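Local coordinates for protein D-alanine--D-alanine ligase (Coxiella burnetii, PDB 3TQT) that joins two D-alanine molecules at the expense of ATP, making the D-alanyl-D-alanine dipeptide used in peptidoglycan synthesis, at residues 9-14 with 41-46; 235-240 with 348-353. All coordinates share one frame; numbering follows the deposited sequence.

Interaction 1. Residues 9-14 with 41-46; sequences VLCGGQ and VIFIDH
The beta-alpha-beta unit that opens the Rossmann-like N-terminal domain sets strand 5-12 parallel to strand 37-44, with helix 18-31 as the crossover, and V9-Q14 meets V41-H46 where the two strands end. Four backbone bonds join them in the staggered parallel pattern: I42 N to V9 O (2.7 Å), C11 N to I42 O, I44 N to C11 O, and G13 N to I44 O (2.7 Å), which carries the pairing one residue into the loop. I42 thus uses both its N-H and its carbonyl on strand 5-12, while C11 does the same toward strand 37-44.

On one face L10 and I42 run alongside each other. The first torsion of L10 (chi1 -80°) puts CG beside its own backbone N, and the CD1 branch reaches the neighbouring strand, 3.6 Å from I42 CB. The other face carries V9, V41, C11 and F43; helix 18-31 covers the first three, with A25 touching both V9 and C11, and helix 64-70 packs on F43. The first torsion of C11 (chi1 69°) tucks SG over its own backbone, flanked by N and C; from there it packs against V41 CG1 at 3.9 Å and faces the edge of the F43 ring, with CD1 at 4.1 Å.

Strand 5-12 ends at G12 and the chain goes on through G13, both with positive phi. G12 CA lies 3.5 Å from I44 O in a CA-H...O contact and also nears F43 CE1. I44 packs its CG2 on G13 CA. Past it, NE2 of Q14 hydrogen-bonds OD1 of N124 of the second subunit, while Q14 CG rests 3.4 Å from H46 O.

Interaction 2. Residues 235-240 with 348-353; sequences LGNGAP and IELAID
A beta-hairpin of the ATP-grasp region meets the long C-terminal helix here: L350, on helix 340-370, packs against the end of strand 228-236 and the start of the turn after it, through L235, G236 and N237. The turn leads into the antiparallel partner strand, 241-249, and L235 shares backbone hydrogen bonding with K241 across the hairpin; both strands belong to a five-stranded antiparallel sheet.

L350 splits its two methyl groups between the strand end and the turn. With CG beside its own backbone N and the chain then extended to CD1, this methyl comes down on the backbone of G236, 3.5 Å from its CA, and also meets CD1 of L235 at 3.7 Å. The two leucines cross at a slant, and L235 goes on to join a larger apolar patch with L343 and L347 of the same helix and Y329 and W333 of helix 328-335. CD2 of L350 turns instead to N237, lying 3.7 Å from the backbone N and 3.6 Å from ND2.

N237 runs past L350 in the opposite direction, so its amide arrives beside the helix backbone. The small second torsion (chi2 -18°) turns ND2 to L350 O while OD1 accepts a bond from G298 N. With one bond at each end, the amide is fixed in rotation and the hairpin turn is tied both to the helix and to the start of strand 298-306.

The bond to the helix is fairly straight at hydrogen, 161°, and its acceptor lies almost in the plane of the N237 amide. The approach at the carbonyl is strongly bent: ND2 stands 2.9 Å from L350 O, with a C=O...N angle of 116°.

Along the chain the two contacts come in series: interaction 1 is complete by residue 46, long before interaction 2 opens at 235. Their centres lie 24 Å apart and their nearest atoms about 7 Å, without touching. They share no sheet. Interaction 1 pairs neighbouring strands of the mixed N-terminal sheet, whereas interaction 2 fixes a helix to the five-stranded antiparallel sheet of the ATP-grasp region. Helix 340-370 brings the two regions together, since in 348-353 L350 faces the ATP-grasp sheet while I348 and A351 touch L32 and V128 of the N-terminal region. The C-terminal helix therefore packs against both the N-terminal region and the five-stranded ATP-grasp sheet.

Interaction 1. Residues 9-14 with 41-46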
loop_
_atom_site.group_PDB
_atom_site.type_symbol
_atom_site.label_atom_id
_atom_site.label_comp_id
_atom_site.label_asym_id
_atom_site.label_seq_id
_atom_site.Cartn_x
_atom_site.Cartn_y
_atom_site.Cartn_z
ATOM N N VAL A 9 18.037 10.233 5.066
ATOM C CA VAL A 9 18.140 8.961 4.365
ATOM C C VAL A 9 17.840 7.841 5.351
ATOM O O VAL A 9 18.481 7.750 6.395
ATOM C CB VAL A 9 19.526 8.791 3.734
ATOM C CG1 VAL A 9 19.610 7.468 2.938
ATOM C CG2 VAL A 9 19.832 9.988 2.841
ATOM N N LEU A 10 16.837 7.020 5.041
ATOM C CA LEU A 10 16.450 5.921 5.928
ATOM C C LEU A 10 17.087 4.638 5.458
ATOM O O LEU A 10 16.988 4.285 4.282
ATOM C CB LEU A 10 14.934 5.731 5.948
ATOM C CG LEU A 10 14.075 6.661 6.807
ATOM C CD1 LEU A 10 14.609 8.083 6.824
ATOM C CD2 LEU A 10 12.618 6.618 6.334
ATOM N N CYS A 11 17.728 3.921 6.377
ATOM C CA CYS A 11 18.380 2.670 6.011
ATOM C C CYS A 11 18.335 1.649 7.133
ATOM O O CYS A 11 17.978 1.972 8.265
ATOM C CB CYS A 11 19.829 2.908 5.601
ATOM S SG CYS A 11 20.914 3.401 6.964
ATOM N N GLY A 12 18.704 0.412 6.795
ATOM C CA GLY A 12 18.721 -0.678 7.748
ATOM C C GLY A 12 17.397 -1.406 7.665
ATOM O O GLY A 12 17.024 -1.921 6.608
ATOM N N GLY A 13 16.686 -1.438 8.786
ATOM C CA GLY A 13 15.337 -1.970 8.828
ATOM C C GLY A 13 15.295 -3.433 9.212
ATOM O O GLY A 13 16.315 -4.123 9.194
ATOM N N GLN A 14 14.104 -3.898 9.578
ATOM C CA GLN A 14 13.904 -5.300 9.890
ATOM C C GLN A 14 13.599 -5.992 8.571
ATOM O O GLN A 14 12.443 -6.186 8.193
ATOM C CB GLN A 14 12.763 -5.463 10.879
ATOM C CG GLN A 14 12.849 -4.509 12.047
ATOM C CD GLN A 14 11.788 -4.777 13.086
ATOM O OE1 GLN A 14 11.897 -5.725 13.869
ATOM N NE2 GLN A 14 10.748 -3.951 13.098
ATOM N N VAL A 41 21.038 10.802 8.551
ATOM C CA VAL A 41 20.783 9.394 8.273
ATOM C C VAL A 41 19.946 8.829 9.395
ATOM O O VAL A 41 20.263 9.015 10.570
ATOM C CB VAL A 41 22.085 8.592 8.152
ATOM C CG1 VAL A 41 21.776 7.128 7.810
ATOM C CG2 VAL A 41 22.969 9.223 7.096
ATOM N N ILE A 42 18.854 8.172 9.037
ATOM C CA ILE A 42 18.039 7.518 10.036
ATOM C C ILE A 42 18.339 6.038 9.925
ATOM O O ILE A 42 18.127 5.442 8.876
ATOM C CB ILE A 42 16.535 7.743 9.796
ATOM C CG1 ILE A 42 16.200 9.237 9.803
ATOM C CG2 ILE A 42 15.718 6.993 10.838
ATOM C CD1 ILE A 42 16.394 9.885 11.127
ATOM N N PHE A 43 18.850 5.459 10.998
ATOM C CA PHE A 43 19.143 4.037 11.023
ATOM C C PHE A 43 18.068 3.292 11.796
ATOM O O PHE A 43 17.765 3.639 12.929
ATOM C CB PHE A 43 20.511 3.794 11.674
ATOM C CG PHE A 43 20.885 2.343 11.778
ATOM C CD1 PHE A 43 20.969 1.556 10.642
ATOM C CD2 PHE A 43 21.160 1.769 13.014
ATOM C CE1 PHE A 43 21.328 0.226 10.729
ATOM C CE2 PHE A 43 21.515 0.436 13.110
ATOM C CZ PHE A 43 21.601 -0.338 11.965
ATOM N N ILE A 44 17.495 2.267 11.170
ATOM C CA ILE A 44 16.541 1.402 11.837
ATOM C C ILE A 44 17.257 0.097 12.083
ATOM O O ILE A 44 17.676 -0.561 11.134
ATOM C CB ILE A 44 15.320 1.133 10.945
ATOM C CG1 ILE A 44 14.687 2.464 10.513
ATOM C CG2 ILE A 44 14.325 0.214 11.656
ATOM C CD1 ILE A 44 13.479 2.311 9.613
ATOM N N ASP A 45 17.418 -0.282 13.345
ATOM C CA ASP A 45 18.159 -1.503 13.631
ATOM C C ASP A 45 17.295 -2.745 13.447
ATOM O O ASP A 45 16.157 -2.672 12.972
ATOM C CB ASP A 45 18.794 -1.462 15.028
ATOM C CG ASP A 45 17.774 -1.531 16.150
ATOM O OD1 ASP A 45 16.598 -1.873 15.890
ATOM O OD2 ASP A 45 18.163 -1.254 17.307
ATOM N N HIS A 46 17.844 -3.893 13.823
ATOM C CA HIS A 46 17.187 -5.162 13.547
ATOM C C HIS A 46 15.921 -5.414 14.358
ATOM O O HIS A 46 15.083 -6.234 13.969
ATOM C CB HIS A 46 18.173 -6.325 13.700
ATOM C CG HIS A 46 19.137 -6.440 12.561
ATOM N ND1 HIS A 46 18.739 -6.772 11.283
ATOM C CD2 HIS A 46 20.476 -6.252 12.501
ATOM C CE1 HIS A 46 19.793 -6.794 10.488
ATOM N NE2 HIS A 46 20.860 -6.480 11.202
#

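Interaction 2. Residues 235-240 with 348-353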
loop_
_atom_site.group_PDB
_atom_site.type_symbol
_atom_site.label_atom_id
_atom_site.label_comp_id
_atom_site.label_asym_id
_atom_site.label_seq_id
_atom_site.Cartn_x
_atom_site.Cartn_y
_atom_site.Cartn_z
ATOM N N LEU A 235 12.854 6.849 -14.313
ATOM C CA LEU A 235 12.903 8.015 -13.440
ATOM C C LEU A 235 11.827 9.002 -13.833
ATOM O O LEU A 235 11.691 9.357 -15.005
ATOM C CB LEU A 235 14.257 8.688 -13.566
ATOM C CG LEU A 235 14.451 10.017 -12.852
ATOM C CD1 LEU A 235 14.466 9.811 -11.349
ATOM C CD2 LEU A 235 15.766 10.617 -13.334
ATOM N N GLY A 236 11.063 9.451 -12.845
ATOM C CA GLY A 236 10.085 10.490 -13.094
ATOM C C GLY A 236 8.832 10.290 -12.275
ATOM O O GLY A 236 8.713 9.323 -11.529
ATOM N N ASN A 237 7.896 11.219 -12.434
ATOM C CA ASN A 237 6.586 11.105 -11.837
ATOM C C ASN A 237 5.621 10.853 -12.973
ATOM O O ASN A 237 5.447 9.718 -13.390
ATOM C CB ASN A 237 6.216 12.390 -11.084
ATOM C CG ASN A 237 6.869 12.465 -9.715
ATOM O OD1 ASN A 237 7.313 11.446 -9.185
ATOM N ND2 ASN A 237 6.922 13.667 -9.132
ATOM N N GLY A 238 5.037 11.927 -13.494
ATOM C CA GLY A 238 4.076 11.823 -14.573
ATOM C C GLY A 238 4.693 11.547 -15.931
ATOM O O GLY A 238 4.085 10.859 -16.755
ATOM N N ALA A 239 5.893 12.081 -16.168
ATOM C CA ALA A 239 6.570 11.906 -17.454
ATOM C C ALA A 239 7.868 11.114 -17.307
ATOM O O ALA A 239 8.956 11.673 -17.408
ATOM C CB ALA A 239 6.846 13.251 -18.101
ATOM N N PRO A 240 7.744 9.802 -17.089
ATOM C CA PRO A 240 8.882 8.925 -16.786
ATOM C C PRO A 240 9.845 8.802 -17.956
ATOM O O PRO A 240 9.415 8.773 -19.109
ATOM C CB PRO A 240 8.220 7.560 -16.525
ATOM C CG PRO A 240 6.747 7.846 -16.368
ATOM C CD PRO A 240 6.486 9.050 -17.213
ATOM N N ILE A 348 14.915 13.805 -5.496
ATOM C CA ILE A 348 14.453 14.699 -4.438
ATOM C C ILE A 348 13.454 15.726 -4.985
ATOM O O ILE A 348 12.418 15.980 -4.373
ATOM C CB ILE A 348 15.641 15.377 -3.721
ATOM C CG1 ILE A 348 16.381 14.348 -2.853
ATOM C CG2 ILE A 348 15.182 16.575 -2.901
ATOM C CD1 ILE A 348 17.779 14.784 -2.440
ATOM N N GLU A 349 13.755 16.312 -6.139
ATOM C CA GLU A 349 12.844 17.281 -6.739
ATOM C C GLU A 349 11.478 16.656 -7.054
ATOM O O GLU A 349 10.442 17.254 -6.769
ATOM C CB GLU A 349 13.462 17.902 -7.998
ATOM C CG GLU A 349 14.554 18.938 -7.701
ATOM C CD GLU A 349 15.614 19.021 -8.800
ATOM O OE1 GLU A 349 15.400 18.452 -9.890
ATOM O OE2 GLU A 349 16.673 19.644 -8.567
ATOM N N LEU A 350 11.494 15.463 -7.641
ATOM C CA LEU A 350 10.276 14.725 -7.948
ATOM C C LEU A 350 9.468 14.437 -6.695
ATOM O O LEU A 350 8.249 14.539 -6.698
ATOM C CB LEU A 350 10.615 13.397 -8.619
ATOM C CG LEU A 350 11.140 13.464 -10.057
ATOM C CD1 LEU A 350 11.740 12.127 -10.456
ATOM C CD2 LEU A 350 10.025 13.851 -11.008
ATOM N N ALA A 351 10.165 14.047 -5.634
ATOM C CA ALA A 351 9.539 13.769 -4.348
ATOM C C ALA A 351 8.811 15.005 -3.819
ATOM O O ALA A 351 7.657 14.931 -3.389
ATOM C CB ALA A 351 10.608 13.284 -3.330
ATOM N N ILE A 352 9.498 16.144 -3.831
ATOM C CA ILE A 352 8.928 17.383 -3.320
ATOM C C ILE A 352 7.776 17.836 -4.203
ATOM O O ILE A 352 6.753 18.284 -3.707
ATOM C CB ILE A 352 9.994 18.482 -3.177
ATOM C CG1 ILE A 352 10.901 18.142 -1.991
ATOM C CG2 ILE A 352 9.341 19.851 -2.939
ATOM C CD1 ILE A 352 12.212 18.898 -1.974
ATOM N N ASP A 353 7.938 17.706 -5.516
ATOM C CA ASP A 353 6.863 18.096 -6.431
ATOM C C ASP A 353 5.614 17.249 -6.219
ATOM O O ASP A 353 4.497 17.771 -6.216
ATOM C CB ASP A 353 7.305 17.945 -7.877
ATOM C CG ASP A 353 8.277 19.021 -8.308
ATOM O OD1 ASP A 353 8.313 20.086 -7.659
ATOM O OD2 ASP A 353 8.993 18.803 -9.307
#